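Long-range contacts in inositol 2-dehydrogenase (Sinorhizobium meliloti, PDB 4HKT), which oxidises myo-inositol to scyllo-inosose (2-keto-myo-inositol) with NAD+ as electron acceptor, the first step of myo-inositol degradation: residues F6-A11 with V68-T73; K16-A21 with E282-E287; R124-F129 with M277-E282. All coordinates share one frame; numbering follows the deposited sequence.

Contact 1 (F6-A11 with V68-T73); sequences FGLLGA and VICTPT
Val68 and Leu9 bury more surface than any other residues of the contact between strands 4-9 and 66-69, and their backbones also make the central hydrogen bond between the strands. Leu9 N donates to Val68 O at 2.9 Å and 168°, within a parallel ladder that begins with Val68 N on Gly7 O and finishes with Cys70 N on Leu9 O at 2.7 Å. Val68 spreads its two methyls over different neighbours. CG1, held opposite the backbone N by a chi1 of 170°, meets Leu8 CD1 at 3.8 Å, while CG2 comes up to the edge of the Phe6 ring, 3.8 Å from CD1. Leu8 CD1 also rests on Cys70 SG at 3.8 Å. On the other face of the sheet Leu9 runs alongside Ile69, pointing the same way, with Leu9 CD1 4.1 Å from Ile69 CG1; its CB lies 4.0 Å from Thr71 CG2. Helix 13-24 covers the face of Leu8 and Val68, and helix 76-85 that of Leu9 and Ile69. Beyond the ladder, Gly10, at a positive phi of 104°, carries its CA past Cys70 O and the backbone of Thr71. Adjacent parallel strands 4-9 and 66-69, with a glycine turn leading from strand 4-9 into helix 13-24, are the hallmark of the NAD-binding Rossmann fold; Gly10 probably opens its GxGxxG motif.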
loop_
_atom_site.group_PDB
_atom_site.type_symbol
_atom_site.label_atom_id
_atom_site.label_comp_id
_atom_site.label_asym_id
_atom_site.label_seq_id
_atom_site.Cartn_x
_atom_site.Cartn_y
_atom_site.Cartn_z
ATOM N N PHE B 6 -7.681 -14.777 -39.272
ATOM C CA PHE B 6 -6.392 -14.115 -39.096
ATOM C C PHE B 6 -5.231 -14.912 -39.687
ATOM O O PHE B 6 -5.127 -16.129 -39.507
ATOM C CB PHE B 6 -6.102 -13.935 -37.593
ATOM C CG PHE B 6 -6.853 -12.805 -36.949
ATOM C CD1 PHE B 6 -6.227 -11.587 -36.695
ATOM C CD2 PHE B 6 -8.180 -12.955 -36.584
ATOM C CE1 PHE B 6 -6.922 -10.547 -36.105
ATOM C CE2 PHE B 6 -8.884 -11.923 -35.992
ATOM C CZ PHE B 6 -8.250 -10.715 -35.739
ATOM N N GLY B 7 -4.342 -14.204 -40.361
ATOM C CA GLY B 7 -3.027 -14.715 -40.672
ATOM C C GLY B 7 -2.063 -14.006 -39.752
ATOM O O GLY B 7 -2.171 -12.791 -39.588
ATOM N N LEU B 8 -1.140 -14.758 -39.157
ATOM C CA LEU B 8 -0.080 -14.214 -38.315
ATOM C C LEU B 8 1.224 -14.274 -39.088
ATOM O O LEU B 8 1.576 -15.323 -39.629
ATOM C CB LEU B 8 0.057 -15.029 -37.018
ATOM C CG LEU B 8 1.239 -14.726 -36.089
ATOM C CD1 LEU B 8 1.279 -13.259 -35.713
ATOM C CD2 LEU B 8 1.182 -15.577 -34.826
ATOM N N LEU B 9 1.938 -13.150 -39.133
ATOM C CA LEU B 9 3.236 -13.067 -39.776
ATOM C C LEU B 9 4.258 -12.772 -38.717
ATOM O O LEU B 9 4.236 -11.698 -38.097
ATOM C CB LEU B 9 3.274 -11.963 -40.827
ATOM C CG LEU B 9 2.073 -11.868 -41.759
ATOM C CD1 LEU B 9 2.341 -10.800 -42.801
ATOM C CD2 LEU B 9 1.780 -13.192 -42.432
ATOM N N GLY B 10 5.150 -13.732 -38.504
ATOM C CA GLY B 10 6.161 -13.646 -37.462
ATOM C C GLY B 10 5.797 -14.521 -36.272
ATOM O O GLY B 10 4.699 -14.406 -35.714
ATOM N N ALA B 11 6.736 -15.372 -35.860
ATOM C CA ALA B 11 6.487 -16.364 -34.809
ATOM C C ALA B 11 7.433 -16.251 -33.607
ATOM O O ALA B 11 7.581 -17.206 -32.851
ATOM C CB ALA B 11 6.557 -17.770 -35.410
ATOM N N VAL B 68 -1.857 -10.003 -38.690
ATOM C CA VAL B 68 -1.108 -9.486 -37.566
ATOM C C VAL B 68 0.350 -9.564 -37.987
ATOM O O VAL B 68 0.869 -10.653 -38.255
ATOM C CB VAL B 68 -1.365 -10.328 -36.308
ATOM C CG1 VAL B 68 -0.410 -9.941 -35.203
ATOM C CG2 VAL B 68 -2.815 -10.156 -35.849
ATOM N N ILE B 69 1.003 -8.410 -38.061
ATOM C CA ILE B 69 2.392 -8.345 -38.518
ATOM C C ILE B 69 3.313 -8.187 -37.298
ATOM O O ILE B 69 3.323 -7.129 -36.616
ATOM C CB ILE B 69 2.624 -7.201 -39.518
ATOM C CG1 ILE B 69 1.667 -7.300 -40.703
ATOM C CG2 ILE B 69 4.085 -7.173 -39.951
ATOM C CD1 ILE B 69 1.600 -6.048 -41.567
ATOM N N CYS B 70 4.058 -9.267 -37.044
ATOM C CA CYS B 70 5.007 -9.400 -35.952
ATOM C C CYS B 70 6.393 -9.770 -36.500
ATOM O O CYS B 70 7.183 -10.344 -35.791
ATOM C CB CYS B 70 4.541 -10.507 -34.992
ATOM S SG CYS B 70 2.914 -10.140 -34.305
ATOM N N THR B 71 6.659 -9.459 -37.756
ATOM C CA THR B 71 7.955 -9.740 -38.365
ATOM C C THR B 71 8.958 -8.658 -37.958
ATOM O O THR B 71 8.606 -7.700 -37.281
ATOM C CB THR B 71 7.814 -9.783 -39.899
ATOM O OG1 THR B 71 7.054 -8.651 -40.318
ATOM C CG2 THR B 71 7.117 -11.065 -40.352
ATOM N N PRO B 72 10.212 -8.787 -38.386
ATOM C CA PRO B 72 11.162 -7.736 -38.049
ATOM C C PRO B 72 10.738 -6.354 -38.544
ATOM O O PRO B 72 10.051 -6.241 -39.558
ATOM C CB PRO B 72 12.420 -8.170 -38.791
ATOM C CG PRO B 72 12.323 -9.657 -38.814
ATOM C CD PRO B 72 10.869 -9.914 -39.073
ATOM N N THR B 73 11.203 -5.328 -37.837
ATOM C CA THR B 73 10.855 -3.932 -38.101
ATOM C C THR B 73 11.080 -3.471 -39.539
ATOM O O THR B 73 10.251 -2.757 -40.072
ATOM C CB THR B 73 11.662 -3.026 -37.179
ATOM O OG1 THR B 73 11.278 -3.270 -35.825
ATOM C CG2 THR B 73 11.482 -1.555 -37.549
#

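Contact 2 (K16-A21 with E282-E287). With EDO (1,2-ethanediol), chain V.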
loop_
_atom_site.group_PDB
_atom_site.type_symbol
_atom_site.label_atom_id
_atom_site.label_comp_id
_atom_site.label_asym_id
_atom_site.label_seq_id
_atom_site.Cartn_x
_atom_site.Cartn_y
_atom_site.Cartn_z
ATOM N N LYS B 16 4.011 -14.901 -30.592
ATOM C CA LYS B 16 3.372 -15.880 -29.705
ATOM C C LYS B 16 2.280 -15.230 -28.859
ATOM O O LYS B 16 1.229 -15.813 -28.629
ATOM C CB LYS B 16 4.404 -16.549 -28.790
ATOM C CG LYS B 16 5.379 -17.489 -29.496
ATOM C CD LYS B 16 6.296 -18.196 -28.492
ATOM C CE LYS B 16 7.042 -19.379 -29.097
ATOM N NZ LYS B 16 8.467 -19.073 -29.418
ATOM N N VAL B 17 2.526 -14.001 -28.428
ATOM C CA VAL B 17 1.602 -13.294 -27.563
ATOM C C VAL B 17 0.309 -12.984 -28.319
ATOM O O VAL B 17 -0.795 -13.113 -27.768
ATOM C CB VAL B 17 2.247 -11.998 -27.034
ATOM C CG1 VAL B 17 1.204 -11.055 -26.501
ATOM C CG2 VAL B 17 3.295 -12.308 -25.962
ATOM N N HIS B 18 0.443 -12.565 -29.578
ATOM C CA HIS B 18 -0.730 -12.337 -30.432
ATOM C C HIS B 18 -1.461 -13.612 -30.837
ATOM O O HIS B 18 -2.668 -13.623 -30.934
ATOM C CB HIS B 18 -0.348 -11.531 -31.666
ATOM C CG HIS B 18 0.011 -10.126 -31.344
ATOM N ND1 HIS B 18 -0.912 -9.224 -30.864
ATOM C CD2 HIS B 18 1.198 -9.481 -31.366
ATOM C CE1 HIS B 18 -0.316 -8.067 -30.646
ATOM N NE2 HIS B 18 0.968 -8.200 -30.933
ATOM N N ALA B 19 -0.719 -14.677 -31.081
ATOM C CA ALA B 19 -1.315 -15.973 -31.315
ATOM C C ALA B 19 -2.267 -16.309 -30.161
ATOM O O ALA B 19 -3.443 -16.673 -30.378
ATOM C CB ALA B 19 -0.221 -17.032 -31.429
ATOM N N LYS B 20 -1.758 -16.165 -28.935
ATOM C CA LYS B 20 -2.554 -16.422 -27.729
ATOM C C LYS B 20 -3.785 -15.534 -27.678
ATOM O O LYS B 20 -4.874 -16.004 -27.343
ATOM C CB LYS B 20 -1.725 -16.211 -26.453
ATOM C CG LYS B 20 -2.543 -16.336 -25.168
ATOM C CD LYS B 20 -1.688 -16.439 -23.911
ATOM C CE LYS B 20 -2.522 -17.039 -22.775
ATOM N NZ LYS B 20 -1.887 -16.946 -21.432
ATOM N N ALA B 21 -3.625 -14.248 -27.981
ATOM C CA ALA B 21 -4.758 -13.319 -27.859
ATOM C C ALA B 21 -5.802 -13.569 -28.948
ATOM O O ALA B 21 -6.993 -13.443 -28.707
ATOM C CB ALA B 21 -4.287 -11.876 -27.894
ATOM N N GLU B 282 -3.884 -9.110 -20.525
ATOM C CA GLU B 282 -5.211 -8.545 -20.698
ATOM C C GLU B 282 -5.205 -7.475 -21.789
ATOM O O GLU B 282 -6.164 -7.344 -22.573
ATOM C CB GLU B 282 -5.767 -7.967 -19.388
ATOM C CG GLU B 282 -6.138 -9.010 -18.348
ATOM C CD GLU B 282 -6.306 -8.391 -16.987
ATOM O OE1 GLU B 282 -7.453 -8.059 -16.623
ATOM O OE2 GLU B 282 -5.280 -8.192 -16.309
ATOM N N ALA B 283 -4.132 -6.686 -21.840
ATOM C CA ALA B 283 -4.054 -5.635 -22.839
ATOM C C ALA B 283 -4.078 -6.211 -24.256
ATOM O O ALA B 283 -4.829 -5.716 -25.100
ATOM C CB ALA B 283 -2.828 -4.753 -22.608
ATOM N N TYR B 284 -3.285 -7.252 -24.507
ATOM C CA TYR B 284 -3.302 -7.923 -25.819
ATOM C C TYR B 284 -4.691 -8.510 -26.167
ATOM O O TYR B 284 -5.107 -8.435 -27.315
ATOM C CB TYR B 284 -2.240 -9.001 -25.904
ATOM C CG TYR B 284 -0.827 -8.457 -25.792
ATOM C CD1 TYR B 284 -0.337 -7.543 -26.725
ATOM C CD2 TYR B 284 0.017 -8.849 -24.752
ATOM C CE1 TYR B 284 0.958 -7.023 -26.608
ATOM C CE2 TYR B 284 1.303 -8.342 -24.637
ATOM C CZ TYR B 284 1.768 -7.444 -25.565
ATOM O OH TYR B 284 3.049 -6.970 -25.459
ATOM N N ALA B 285 -5.425 -9.041 -25.186
ATOM C CA ALA B 285 -6.796 -9.492 -25.448
ATOM C C ALA B 285 -7.689 -8.333 -25.873
ATOM O O ALA B 285 -8.440 -8.448 -26.855
ATOM C CB ALA B 285 -7.389 -10.211 -24.236
ATOM N N ASN B 286 -7.597 -7.213 -25.152
ATOM C CA ASN B 286 -8.467 -6.091 -25.382
ATOM C C ASN B 286 -8.185 -5.461 -26.743
ATOM O O ASN B 286 -9.088 -4.949 -27.436
ATOM C CB ASN B 286 -8.259 -5.027 -24.283
ATOM C CG ASN B 286 -8.874 -5.418 -22.954
ATOM O OD1 ASN B 286 -9.700 -6.331 -22.871
ATOM N ND2 ASN B 286 -8.480 -4.704 -21.890
ATOM N N GLU B 287 -6.906 -5.452 -27.089
ATOM C CA GLU B 287 -6.418 -4.886 -28.335
ATOM C C GLU B 287 -6.982 -5.633 -29.555
ATOM O O GLU B 287 -7.519 -5.016 -30.467
ATOM C CB GLU B 287 -4.895 -4.993 -28.298
ATOM C CG GLU B 287 -4.118 -4.626 -29.527
ATOM C CD GLU B 287 -2.625 -4.796 -29.266
ATOM O OE1 GLU B 287 -2.176 -5.930 -29.071
ATOM O OE2 GLU B 287 -1.902 -3.798 -29.211
HETATM C C1 EDO V . -11.534 -3.917 -25.650
HETATM O O1 EDO V . -11.721 -4.143 -27.030
HETATM C C2 EDO V . -10.951 -2.529 -25.506
HETATM O O2 EDO V . -10.621 -2.274 -24.148
#
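His18 and Tyr284 meet as an offset edge-to-face pair, the edge of the tyrosine directed at the imidazole face, with centroids 5.5 Å apart and planes at 76°. At the edge of the imidazole, near its plane, Glu287 OE1 approaches His18 CE1 to 3.2 Å; the glutamate chain, with CG anti to the backbone N (chi1 173°), is extended beyond CG. His18 NE2 is hydrogen-bonded to Glu93, whereas ND1 is buried with no partner in the model. Val17 CG1 lies over one face of the Tyr284 ring, at a spacing too short to trust. One turn after Val17, Ala21 CB packs on Tyr284 O at 3.6 Å and on Tyr284 CB; the small residue lets the backbones close to 5.0 Å between the CA atoms of Ala21 and Ala285. The axes of segments 16-21 and 282-287 approach to 9.1 Å and cross at -62°. Helix 13-24 is thus flanked by helix 281-297, by helix 38-48, which touches Lys16, Ala19 and Lys20, and by the parallel sheet, where His18 reaches Phe91 of strand 89-93.

Contact 3 (R124-F129 with M277-E282); sequences RFDPHF and MTRYTE. With EDO (1,2-ethanediol), chain S.
Arg279 grips Asp126 end-on through two nitrogens in a salt bridge, NH1 to OD1 at 2.7 Å and NH2 to OD2 at 3.1 Å. Both oxygens lie near the guanidinium plane, yet both are approached from above the carboxylate, whose plane is turned 62° from that of the arginine. From the opposite face of the carboxylate, on the anti side of OD2, comes Phe129 N at 3.0 Å. Asp126 is therefore the N-cap of helix 127-137, with a second, weak bond from His128 N, and OD2 is shared between the helix end and the arginine. The charge of Arg279 and the N-H groups at the start of the helix would probably stabilise the ionised aspartate. A bend at chi2 (73°) brings the guanidinium round to this site. A water lies 2.7 Å from Asp126 OD1. Another bridges His128 NE2, in the plane of the imidazole, and Glu282 OE2.

Arg279 NH2 also lies over one face of the Phe129 ring, 3.7 Å from CZ. Tyr280 meets that ring at its edge, with its OH 3.3 Å from Phe129 CE2, and the same hydroxyl is hydrogen-bonded to Gln238. Farther out, Pro127 CG packs across Glu282, 3.8 Å from CB.

The contact joins the start of helix 127-137 to the junction between helices 276-279 and 281-297. Phe129 continues onto Met179 of helix 168-184 and onto strand 237-244, while Pro127 and His128 pack against Val257 and Pro256 of a second subunit, whose Ser258 N is hydrogen-bonded to His128 ND1.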
loop_
_atom_site.group_PDB
_atom_site.type_symbol
_atom_site.label_atom_id
_atom_site.label_comp_id
_atom_site.label_asym_id
_atom_site.label_seq_id
_atom_site.Cartn_x
_atom_site.Cartn_y
_atom_site.Cartn_z
ATOM N N ARG B 124 -2.275 1.233 -24.412
ATOM C CA ARG B 124 -3.541 1.914 -24.427
ATOM C C ARG B 124 -4.750 0.988 -24.078
ATOM O O ARG B 124 -5.833 1.502 -23.823
ATOM C CB ARG B 124 -3.794 2.517 -25.788
ATOM C CG ARG B 124 -2.944 3.691 -26.182
ATOM C CD ARG B 124 -3.506 4.241 -27.453
ATOM N NE ARG B 124 -2.735 5.368 -27.904
ATOM C CZ ARG B 124 -3.256 6.443 -28.459
ATOM N NH1 ARG B 124 -4.584 6.546 -28.661
ATOM N NH2 ARG B 124 -2.444 7.423 -28.831
ATOM N N PHE B 125 -4.556 -0.341 -24.122
ATOM C CA PHE B 125 -5.619 -1.334 -23.866
ATOM C C PHE B 125 -5.475 -2.044 -22.515
ATOM O O PHE B 125 -6.276 -2.927 -22.171
ATOM C CB PHE B 125 -5.662 -2.358 -25.022
ATOM C CG PHE B 125 -6.036 -1.754 -26.324
ATOM C CD1 PHE B 125 -7.333 -1.385 -26.566
ATOM C CD2 PHE B 125 -5.078 -1.502 -27.300
ATOM C CE1 PHE B 125 -7.698 -0.796 -27.770
ATOM C CE2 PHE B 125 -5.436 -0.933 -28.501
ATOM C CZ PHE B 125 -6.747 -0.563 -28.739
ATOM N N ASP B 126 -4.439 -1.678 -21.755
ATOM C CA ASP B 126 -4.249 -2.198 -20.402
ATOM C C ASP B 126 -5.415 -1.749 -19.511
ATOM O O ASP B 126 -5.775 -0.554 -19.526
ATOM C CB ASP B 126 -2.937 -1.671 -19.807
ATOM C CG ASP B 126 -2.706 -2.177 -18.423
ATOM O OD1 ASP B 126 -2.644 -3.443 -18.257
ATOM O OD2 ASP B 126 -2.687 -1.331 -17.487
ATOM N N PRO B 127 -6.003 -2.678 -18.720
ATOM C CA PRO B 127 -7.173 -2.248 -17.926
ATOM C C PRO B 127 -6.856 -1.138 -16.925
ATOM O O PRO B 127 -7.682 -0.261 -16.715
ATOM C CB PRO B 127 -7.613 -3.518 -17.190
ATOM C CG PRO B 127 -6.937 -4.641 -17.871
ATOM C CD PRO B 127 -5.671 -4.089 -18.488
ATOM N N HIS B 128 -5.646 -1.138 -16.374
ATOM C CA HIS B 128 -5.247 -0.118 -15.396
ATOM C C HIS B 128 -5.007 1.225 -16.038
ATOM O O HIS B 128 -5.527 2.255 -15.588
ATOM C CB HIS B 128 -4.018 -0.611 -14.614
ATOM C CG HIS B 128 -4.109 -2.064 -14.301
ATOM N ND1 HIS B 128 -4.924 -2.543 -13.302
ATOM C CD2 HIS B 128 -3.602 -3.149 -14.927
ATOM C CE1 HIS B 128 -4.859 -3.861 -13.278
ATOM N NE2 HIS B 128 -4.091 -4.256 -14.278
ATOM N N PHE B 129 -4.252 1.234 -17.135
ATOM C CA PHE B 129 -4.048 2.483 -17.839
ATOM C C PHE B 129 -5.326 3.048 -18.454
ATOM O O PHE B 129 -5.519 4.275 -18.473
ATOM C CB PHE B 129 -2.954 2.354 -18.885
ATOM C CG PHE B 129 -1.612 1.934 -18.346
ATOM C CD1 PHE B 129 -1.222 2.201 -17.039
ATOM C CD2 PHE B 129 -0.722 1.278 -19.170
ATOM C CE1 PHE B 129 0.005 1.798 -16.572
ATOM C CE2 PHE B 129 0.534 0.913 -18.723
ATOM C CZ PHE B 129 0.902 1.188 -17.420
HETATM N N MSE B 277 5.308 -9.991 -21.853
HETATM C CA MSE B 277 4.618 -11.256 -22.086
HETATM C C MSE B 277 3.553 -11.470 -21.052
HETATM O O MSE B 277 2.426 -11.800 -21.401
HETATM C CB MSE B 277 5.555 -12.474 -22.088
HETATM C CG MSE B 277 6.549 -12.497 -23.265
HETATM SE SE MSE B 277 8.109 -11.300 -23.015
HETATM C CE MSE B 277 8.975 -12.255 -21.505
ATOM N N THR B 278 3.879 -11.314 -19.777
ATOM C CA THR B 278 2.856 -11.511 -18.761
ATOM C C THR B 278 2.263 -10.224 -18.246
ATOM O O THR B 278 1.137 -10.241 -17.796
ATOM C CB THR B 278 3.284 -12.375 -17.567
ATOM O OG1 THR B 278 4.481 -11.868 -17.003
ATOM C CG2 THR B 278 3.452 -13.849 -17.973
ATOM N N ARG B 279 2.985 -9.107 -18.293
ATOM C CA ARG B 279 2.415 -7.850 -17.777
ATOM C C ARG B 279 1.175 -7.450 -18.579
ATOM O O ARG B 279 0.177 -6.957 -18.006
ATOM C CB ARG B 279 3.451 -6.669 -17.768
ATOM C CG ARG B 279 2.814 -5.271 -17.618
ATOM C CD ARG B 279 2.304 -4.992 -16.209
ATOM N NE ARG B 279 1.679 -3.679 -15.998
ATOM C CZ ARG B 279 0.445 -3.338 -16.380
ATOM N NH1 ARG B 279 -0.333 -4.214 -17.004
ATOM N NH2 ARG B 279 -0.032 -2.128 -16.131
ATOM N N TYR B 280 1.213 -7.660 -19.887
ATOM C CA TYR B 280 0.163 -7.117 -20.748
ATOM C C TYR B 280 -0.830 -8.118 -21.378
ATOM O O TYR B 280 -1.536 -7.781 -22.334
ATOM C CB TYR B 280 0.812 -6.220 -21.809
ATOM C CG TYR B 280 1.340 -4.905 -21.204
ATOM C CD1 TYR B 280 0.483 -4.015 -20.581
ATOM C CD2 TYR B 280 2.696 -4.559 -21.298
ATOM C CE1 TYR B 280 0.948 -2.829 -20.019
ATOM C CE2 TYR B 280 3.178 -3.366 -20.767
ATOM C CZ TYR B 280 2.306 -2.511 -20.122
ATOM O OH TYR B 280 2.769 -1.343 -19.576
ATOM N N THR B 281 -0.957 -9.302 -20.792
ATOM C CA THR B 281 -1.879 -10.315 -21.331
ATOM C C THR B 281 -3.324 -9.794 -21.519
ATOM O O THR B 281 -3.898 -9.973 -22.604
ATOM C CB THR B 281 -1.891 -11.603 -20.513
ATOM O OG1 THR B 281 -2.561 -11.359 -19.290
ATOM C CG2 THR B 281 -0.492 -12.082 -20.226
ATOM N N GLU B 282 -3.884 -9.110 -20.525
ATOM C CA GLU B 282 -5.211 -8.545 -20.698
ATOM C C GLU B 282 -5.205 -7.475 -21.789
ATOM O O GLU B 282 -6.164 -7.344 -22.573
ATOM C CB GLU B 282 -5.767 -7.967 -19.388
ATOM C CG GLU B 282 -6.138 -9.010 -18.348
ATOM C CD GLU B 282 -6.306 -8.391 -16.987
ATOM O OE1 GLU B 282 -7.453 -8.059 -16.623
ATOM O OE2 GLU B 282 -5.280 -8.192 -16.309
HETATM C C1 EDO S . -5.444 10.876 -28.048
HETATM O O1 EDO S . -5.965 9.700 -27.415
HETATM C C2 EDO S . -4.063 10.598 -28.665
HETATM O O2 EDO S . -4.079 9.404 -29.480
HETATM O O HOH W 1 -2.662 -5.896 -19.446
HETATM O O HOH W 2 -3.424 -6.703 -14.999
#

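In the fold
The three contacts follow one another across the molecule, from the nucleotide-binding domain toward the mixed sheet. Contact 1 lies within the Rossmann sheet, and helix 13-24 of contact 2 covers one of its faces: their centres are about 13 Å apart, with Cys70 SG 3.5 Å from His18 CD2. Helix 281-297 then serves both contact 2 and contact 3, whose centres are about 9 Å apart; Asn286 ND2 probably donates a hydrogen bond to Phe125 O at 2.8 Å. Contacts 1 and 3 do not touch, their nearest atoms being about 11 Å apart. No NAD is bound, but the probable glycine-rich turn beginning at Gly10 places contact 1 at the expected cofactor site, and His18 lies nearby.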